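Local coordinates for sensor protein QseC (Escherichia coli, PDB 3JZ3) that acts as the membrane sensor histidine kinase of the QseB/QseC two-component system, activating the flagella regulon, and may phosphorylate QseB, at residues Leu81-Ile89 with Ser119-Val130. Numbering follows the deposited sequence.
Sequences LLQSSVMDI and SLLVRNLLDNAV
Ser85 and Val122 meet near the middle of two helices of the ATP-binding kinase domain. The axes of the two segments come within 9.9 Å and cross at -46°. Ser85 CB touches Val122 CG1 and Leu126 CD1, each at 3.7 Å. Val122 also receives Leu82, whose CD2 reaches both of its methyls; the two side chains cross at about a right angle. Leu81 CD2 adds to this patch, and Leu81 CD1 lies against the backbone of Ser119. A water joins the two helices, lying 2.5 Å from Ser85 OG and 2.7 Å from Ser119 OG.

Toward Ile89 the contact mixes charged and apolar groups. The Arg123 chain bends at its second torsion (chi2 73°), which turns the guanidinium to the neighbouring helix. Asp88 CB sits over one face of that group, toward its rim. Asp88 OD2 makes a long salt bridge of 3.6 Å with Arg123 NH1, out of the guanidinium plane. Asp127 OD1, one turn along the same helix as Arg123, forms a salt bridge with Arg123 NE, so the three charges make a network. Ile89 CD1 packs against this second pair. The Ile89 and Val130 side chains slide past each other in opposite directions and touch through their CG2 methyls.

The helices 78-95 and 115-131 pack side by side in the alpha/beta sandwich. Leu82 and Val122 touch Phe148 of strand 147-151, in the sheet. Helix 42-61 meets Ile89, Arg123 and Asp127 through Leu44 and Ile48.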
ATOM      1  N   LEU B  81      12.531   5.148   9.885  1.00 34.29           N
ATOM      2  CA  LEU B  81      12.152   4.258   8.788  1.00 33.85           C
ATOM      3  C   LEU B  81      12.504   2.796   9.078  1.00 35.01           C
ATOM      4  O   LEU B  81      11.685   1.900   8.862  1.00 37.65           O
ATOM      5  CB  LEU B  81      12.830   4.713   7.494  1.00 34.06           C
ATOM      6  CG  LEU B  81      12.587   3.929   6.202  1.00 33.71           C
ATOM      7  CD1 LEU B  81      11.257   4.312   5.596  1.00 37.00           C
ATOM      8  CD2 LEU B  81      13.713   4.181   5.210  1.00 31.89           C
ATOM      9  N   LEU B  82      13.721   2.561   9.562  1.00 31.99           N
ATOM     10  CA  LEU B  82      14.162   1.207   9.867  1.00 30.25           C
ATOM     11  C   LEU B  82      13.452   0.654  11.093  1.00 30.86           C
ATOM     12  O   LEU B  82      12.958  -0.474  11.070  1.00 30.19           O
ATOM     13  CB  LEU B  82      15.680   1.144  10.046  1.00 27.22           C
ATOM     14  CG  LEU B  82      16.565   1.390   8.822  1.00 25.83           C
ATOM     15  CD1 LEU B  82      18.002   1.088   9.178  1.00 28.55           C
ATOM     16  CD2 LEU B  82      16.136   0.552   7.629  1.00 23.93           C
ATOM     17  N   GLN B  83      13.392   1.455  12.152  1.00 33.84           N
ATOM     18  CA  GLN B  83      12.708   1.053  13.376  1.00 36.29           C
ATOM     19  C   GLN B  83      11.235   0.738  13.111  1.00 34.39           C
ATOM     20  O   GLN B  83      10.731  -0.302  13.537  1.00 35.61           O
ATOM     21  CB  GLN B  83      12.867   2.114  14.467  1.00 37.95           C
ATOM     22  CG  GLN B  83      11.798   2.037  15.546  1.00 48.24           C
ATOM     23  CD  GLN B  83      12.296   2.435  16.914  1.00 54.38           C
ATOM     24  OE1 GLN B  83      13.378   3.012  17.064  1.00 58.57           O
ATOM     25  NE2 GLN B  83      11.501   2.126  17.931  1.00 57.72           N
ATOM     26  N   SER B  84      10.567   1.635  12.391  1.00 31.51           N
ATOM     27  CA  SER B  84       9.174   1.461  12.000  1.00 32.68           C
ATOM     28  C   SER B  84       8.957   0.192  11.170  1.00 32.57           C
ATOM     29  O   SER B  84       7.988  -0.537  11.394  1.00 33.45           O
ATOM     30  CB  SER B  84       8.687   2.692  11.233  1.00 31.12           C
ATOM     31  OG  SER B  84       7.491   2.421  10.529  1.00 35.49           O
ATOM     32  N   SER B  85       9.852  -0.057  10.215  1.00 30.23           N
ATOM     33  CA  SER B  85       9.810  -1.275   9.408  1.00 29.31           C
ATOM     34  C   SER B  85      10.001  -2.517  10.272  1.00 30.21           C
ATOM     35  O   SER B  85       9.297  -3.516  10.094  1.00 28.07           O
ATOM     36  CB  SER B  85      10.872  -1.237   8.313  1.00 29.99           C
ATOM     37  OG  SER B  85      10.545  -0.279   7.327  1.00 34.09           O
ATOM     38  N   VAL B  86      10.942  -2.448  11.212  1.00 29.17           N
ATOM     39  CA  VAL B  86      11.158  -3.545  12.146  1.00 32.15           C
ATOM     40  C   VAL B  86       9.881  -3.770  12.953  1.00 36.85           C
ATOM     41  O   VAL B  86       9.467  -4.913  13.155  1.00 36.15           O
ATOM     42  CB  VAL B  86      12.391  -3.305  13.061  1.00 31.20           C
ATOM     43  CG1 VAL B  86      12.408  -4.281  14.232  1.00 30.95           C
ATOM     44  CG2 VAL B  86      13.677  -3.439  12.261  1.00 26.24           C
HETATM   45  N   MSE B  87       9.243  -2.672  13.363  1.00 42.72           N
HETATM   46  CA  MSE B  87       8.015  -2.718  14.164  1.00 46.50           C
HETATM   47  C   MSE B  87       6.852  -3.413  13.472  1.00 44.80           C
HETATM   48  O   MSE B  87       6.087  -4.131  14.112  1.00 42.90           O
HETATM   49  CB  MSE B  87       7.607  -1.320  14.639  1.00 54.91           C
HETATM   50  CG  MSE B  87       8.393  -0.816  15.847  1.00 63.47           C
HETATM   51 SE   MSE B  87       8.531  -2.127  17.299  1.00 76.24          SE
HETATM   52  CE  MSE B  87       9.949  -3.245  16.584  1.00 72.86           C
ATOM     53  N   ASP B  88       6.727  -3.194  12.167  1.00 45.73           N
ATOM     54  CA  ASP B  88       5.701  -3.849  11.365  1.00 47.35           C
ATOM     55  C   ASP B  88       5.854  -5.364  11.395  1.00 47.73           C
ATOM     56  O   ASP B  88       4.871  -6.099  11.276  1.00 50.60           O
ATOM     57  CB  ASP B  88       5.769  -3.362   9.914  1.00 48.82           C
ATOM     58  CG  ASP B  88       5.185  -1.971   9.729  1.00 51.93           C
ATOM     59  OD1 ASP B  88       4.336  -1.554  10.549  1.00 53.76           O
ATOM     60  OD2 ASP B  88       5.572  -1.296   8.750  1.00 54.41           O
ATOM     61  N   ILE B  89       7.096  -5.808  11.580  1.00 45.87           N
ATOM     62  CA  ILE B  89       7.496  -7.199  11.400  1.00 44.63           C
ATOM     63  C   ILE B  89       7.692  -7.952  12.712  1.00 44.64           C
ATOM     64  O   ILE B  89       7.392  -9.141  12.795  1.00 47.04           O
ATOM     65  CB  ILE B  89       8.802  -7.263  10.546  1.00 45.31           C
ATOM     66  CG1 ILE B  89       8.481  -7.104   9.058  1.00 46.99           C
ATOM     67  CG2 ILE B  89       9.606  -8.539  10.797  1.00 47.41           C
ATOM     68  CD1 ILE B  89       7.577  -8.185   8.486  1.00 51.57           C
ATOM     69  N   SER B 119      10.160   2.881   2.261  1.00 28.20           N
ATOM     70  CA  SER B 119       9.513   1.925   3.143  1.00 30.97           C
ATOM     71  C   SER B 119       9.357   0.575   2.439  1.00 31.68           C
ATOM     72  O   SER B 119       9.596  -0.470   3.040  1.00 30.65           O
ATOM     73  CB  SER B 119       8.161   2.471   3.606  1.00 30.23           C
ATOM     74  OG  SER B 119       7.458   1.511   4.368  1.00 37.50           O
ATOM     75  N   LEU B 120       8.974   0.615   1.162  1.00 35.63           N
ATOM     76  CA  LEU B 120       8.850  -0.588   0.331  1.00 33.05           C
ATOM     77  C   LEU B 120      10.184  -1.296   0.142  1.00 31.10           C
ATOM     78  O   LEU B 120      10.263  -2.513   0.281  1.00 29.13           O
ATOM     79  CB  LEU B 120       8.268  -0.245  -1.045  1.00 35.40           C
ATOM     80  CG  LEU B 120       6.755  -0.103  -1.197  1.00 38.41           C
ATOM     81  CD1 LEU B 120       6.429   0.383  -2.600  1.00 37.81           C
ATOM     82  CD2 LEU B 120       6.046  -1.422  -0.903  1.00 40.80           C
ATOM     83  N   LEU B 121      11.217  -0.527  -0.195  1.00 32.45           N
ATOM     84  CA  LEU B 121      12.576  -1.049  -0.330  1.00 31.14           C
ATOM     85  C   LEU B 121      12.992  -1.811   0.926  1.00 32.88           C
ATOM     86  O   LEU B 121      13.364  -2.984   0.851  1.00 34.96           O
ATOM     87  CB  LEU B 121      13.563   0.092  -0.603  1.00 31.26           C
ATOM     88  CG  LEU B 121      15.012  -0.261  -0.953  1.00 33.67           C
ATOM     89  CD1 LEU B 121      15.700   0.921  -1.605  1.00 32.90           C
ATOM     90  CD2 LEU B 121      15.803  -0.725   0.268  1.00 33.58           C
ATOM     91  N   VAL B 122      12.914  -1.141   2.075  1.00 32.18           N
ATOM     92  CA  VAL B 122      13.376  -1.716   3.337  1.00 32.11           C
ATOM     93  C   VAL B 122      12.585  -2.974   3.680  1.00 32.19           C
ATOM     94  O   VAL B 122      13.155  -3.987   4.087  1.00 29.96           O
ATOM     95  CB  VAL B 122      13.310  -0.687   4.504  1.00 28.73           C
ATOM     96  CG1 VAL B 122      13.593  -1.363   5.832  1.00 24.42           C
ATOM     97  CG2 VAL B 122      14.301   0.448   4.272  1.00 27.08           C
ATOM     98  N   ARG B 123      11.273  -2.899   3.486  1.00 34.90           N
ATOM     99  CA  ARG B 123      10.373  -3.985   3.839  1.00 37.24           C
ATOM    100  C   ARG B 123      10.579  -5.249   2.991  1.00 36.36           C
ATOM    101  O   ARG B 123      10.458  -6.363   3.497  1.00 37.79           O
ATOM    102  CB  ARG B 123       8.927  -3.504   3.769  1.00 39.88           C
ATOM    103  CG  ARG B 123       7.938  -4.444   4.408  1.00 46.03           C
ATOM    104  CD  ARG B 123       8.019  -4.442   5.922  1.00 48.77           C
ATOM    105  NE  ARG B 123       7.083  -5.408   6.489  1.00 52.20           N
ATOM    106  CZ  ARG B 123       5.786  -5.182   6.688  1.00 52.48           C
ATOM    107  NH1 ARG B 123       5.243  -4.015   6.369  1.00 52.72           N
ATOM    108  NH2 ARG B 123       5.027  -6.133   7.209  1.00 56.41           N
ATOM    109  N   ASN B 124      10.896  -5.069   1.712  1.00 34.59           N
ATOM    110  CA  ASN B 124      11.249  -6.184   0.838  1.00 38.61           C
ATOM    111  C   ASN B 124      12.487  -6.937   1.312  1.00 38.74           C
ATOM    112  O   ASN B 124      12.502  -8.169   1.335  1.00 37.64           O
ATOM    113  CB  ASN B 124      11.450  -5.704  -0.598  1.00 40.01           C
ATOM    114  CG  ASN B 124      10.162  -5.685  -1.382  1.00 43.36           C
ATOM    115  OD1 ASN B 124       9.687  -6.722  -1.838  1.00 48.66           O
ATOM    116  ND2 ASN B 124       9.587  -4.501  -1.548  1.00 45.62           N
ATOM    117  N   LEU B 125      13.518  -6.185   1.692  1.00 37.44           N
ATOM    118  CA  LEU B 125      14.750  -6.768   2.215  1.00 35.58           C
ATOM    119  C   LEU B 125      14.497  -7.497   3.529  1.00 34.45           C
ATOM    120  O   LEU B 125      15.111  -8.530   3.804  1.00 33.06           O
ATOM    121  CB  LEU B 125      15.815  -5.689   2.419  1.00 33.05           C
ATOM    122  CG  LEU B 125      16.367  -4.936   1.209  1.00 31.33           C
ATOM    123  CD1 LEU B 125      17.312  -3.852   1.693  1.00 28.50           C
ATOM    124  CD2 LEU B 125      17.068  -5.869   0.229  1.00 31.17           C
ATOM    125  N   LEU B 126      13.587  -6.944   4.328  1.00 35.73           N
ATOM    126  CA  LEU B 126      13.226  -7.506   5.622  1.00 36.10           C
ATOM    127  C   LEU B 126      12.411  -8.781   5.499  1.00 37.74           C
ATOM    128  O   LEU B 126      12.723  -9.774   6.148  1.00 37.07           O
ATOM    129  CB  LEU B 126      12.462  -6.484   6.463  1.00 36.45           C
ATOM    130  CG  LEU B 126      13.286  -5.650   7.436  1.00 35.56           C
ATOM    131  CD1 LEU B 126      12.389  -4.644   8.119  1.00 39.83           C
ATOM    132  CD2 LEU B 126      13.951  -6.548   8.461  1.00 38.13           C
ATOM    133  N   ASP B 127      11.365  -8.741   4.675  1.00 41.97           N
ATOM    134  CA  ASP B 127      10.536  -9.916   4.401  1.00 47.19           C
ATOM    135  C   ASP B 127      11.361 -11.054   3.812  1.00 48.15           C
ATOM    136  O   ASP B 127      11.173 -12.212   4.181  1.00 47.46           O
ATOM    137  CB  ASP B 127       9.382  -9.563   3.457  1.00 53.03           C
ATOM    138  CG  ASP B 127       8.358  -8.637   4.097  1.00 58.20           C
ATOM    139  OD1 ASP B 127       8.405  -8.430   5.329  1.00 60.08           O
ATOM    140  OD2 ASP B 127       7.500  -8.112   3.358  1.00 63.06           O
ATOM    141  N   ASN B 128      12.274 -10.710   2.903  1.00 48.07           N
ATOM    142  CA  ASN B 128      13.200 -11.671   2.317  1.00 50.33           C
ATOM    143  C   ASN B 128      14.126 -12.303   3.361  1.00 52.69           C
ATOM    144  O   ASN B 128      14.385 -13.511   3.317  1.00 53.74           O
ATOM    145  CB  ASN B 128      14.015 -11.014   1.199  1.00 52.80           C
ATOM    146  CG  ASN B 128      15.038 -11.959   0.581  1.00 56.25           C
ATOM    147  OD1 ASN B 128      14.743 -13.124   0.309  1.00 58.78           O
ATOM    148  ND2 ASN B 128      16.248 -11.455   0.351  1.00 56.21           N
ATOM    149  N   ALA B 129      14.615 -11.488   4.297  1.00 50.23           N
ATOM    150  CA  ALA B 129      15.523 -11.968   5.341  1.00 48.07           C
ATOM    151  C   ALA B 129      14.817 -12.855   6.367  1.00 49.29           C
ATOM    152  O   ALA B 129      15.399 -13.821   6.854  1.00 51.14           O
ATOM    153  CB  ALA B 129      16.220 -10.806   6.025  1.00 46.55           C
ATOM    154  N   VAL B 130      13.567 -12.525   6.688  1.00 49.38           N
ATOM    155  CA  VAL B 130      12.767 -13.326   7.620  1.00 52.72           C
ATOM    156  C   VAL B 130      12.325 -14.645   6.967  1.00 56.14           C
ATOM    157  O   VAL B 130      12.101 -15.651   7.653  1.00 55.61           O
ATOM    158  CB  VAL B 130      11.528 -12.529   8.122  1.00 49.33           C
ATOM    159  CG1 VAL B 130      10.580 -13.414   8.923  1.00 50.11           C
ATOM    160  CG2 VAL B 130      11.965 -11.343   8.967  1.00 49.17           C
TER
HETATM  161  O   HOH W   1       8.574   1.114   6.811  1.00 46.10           O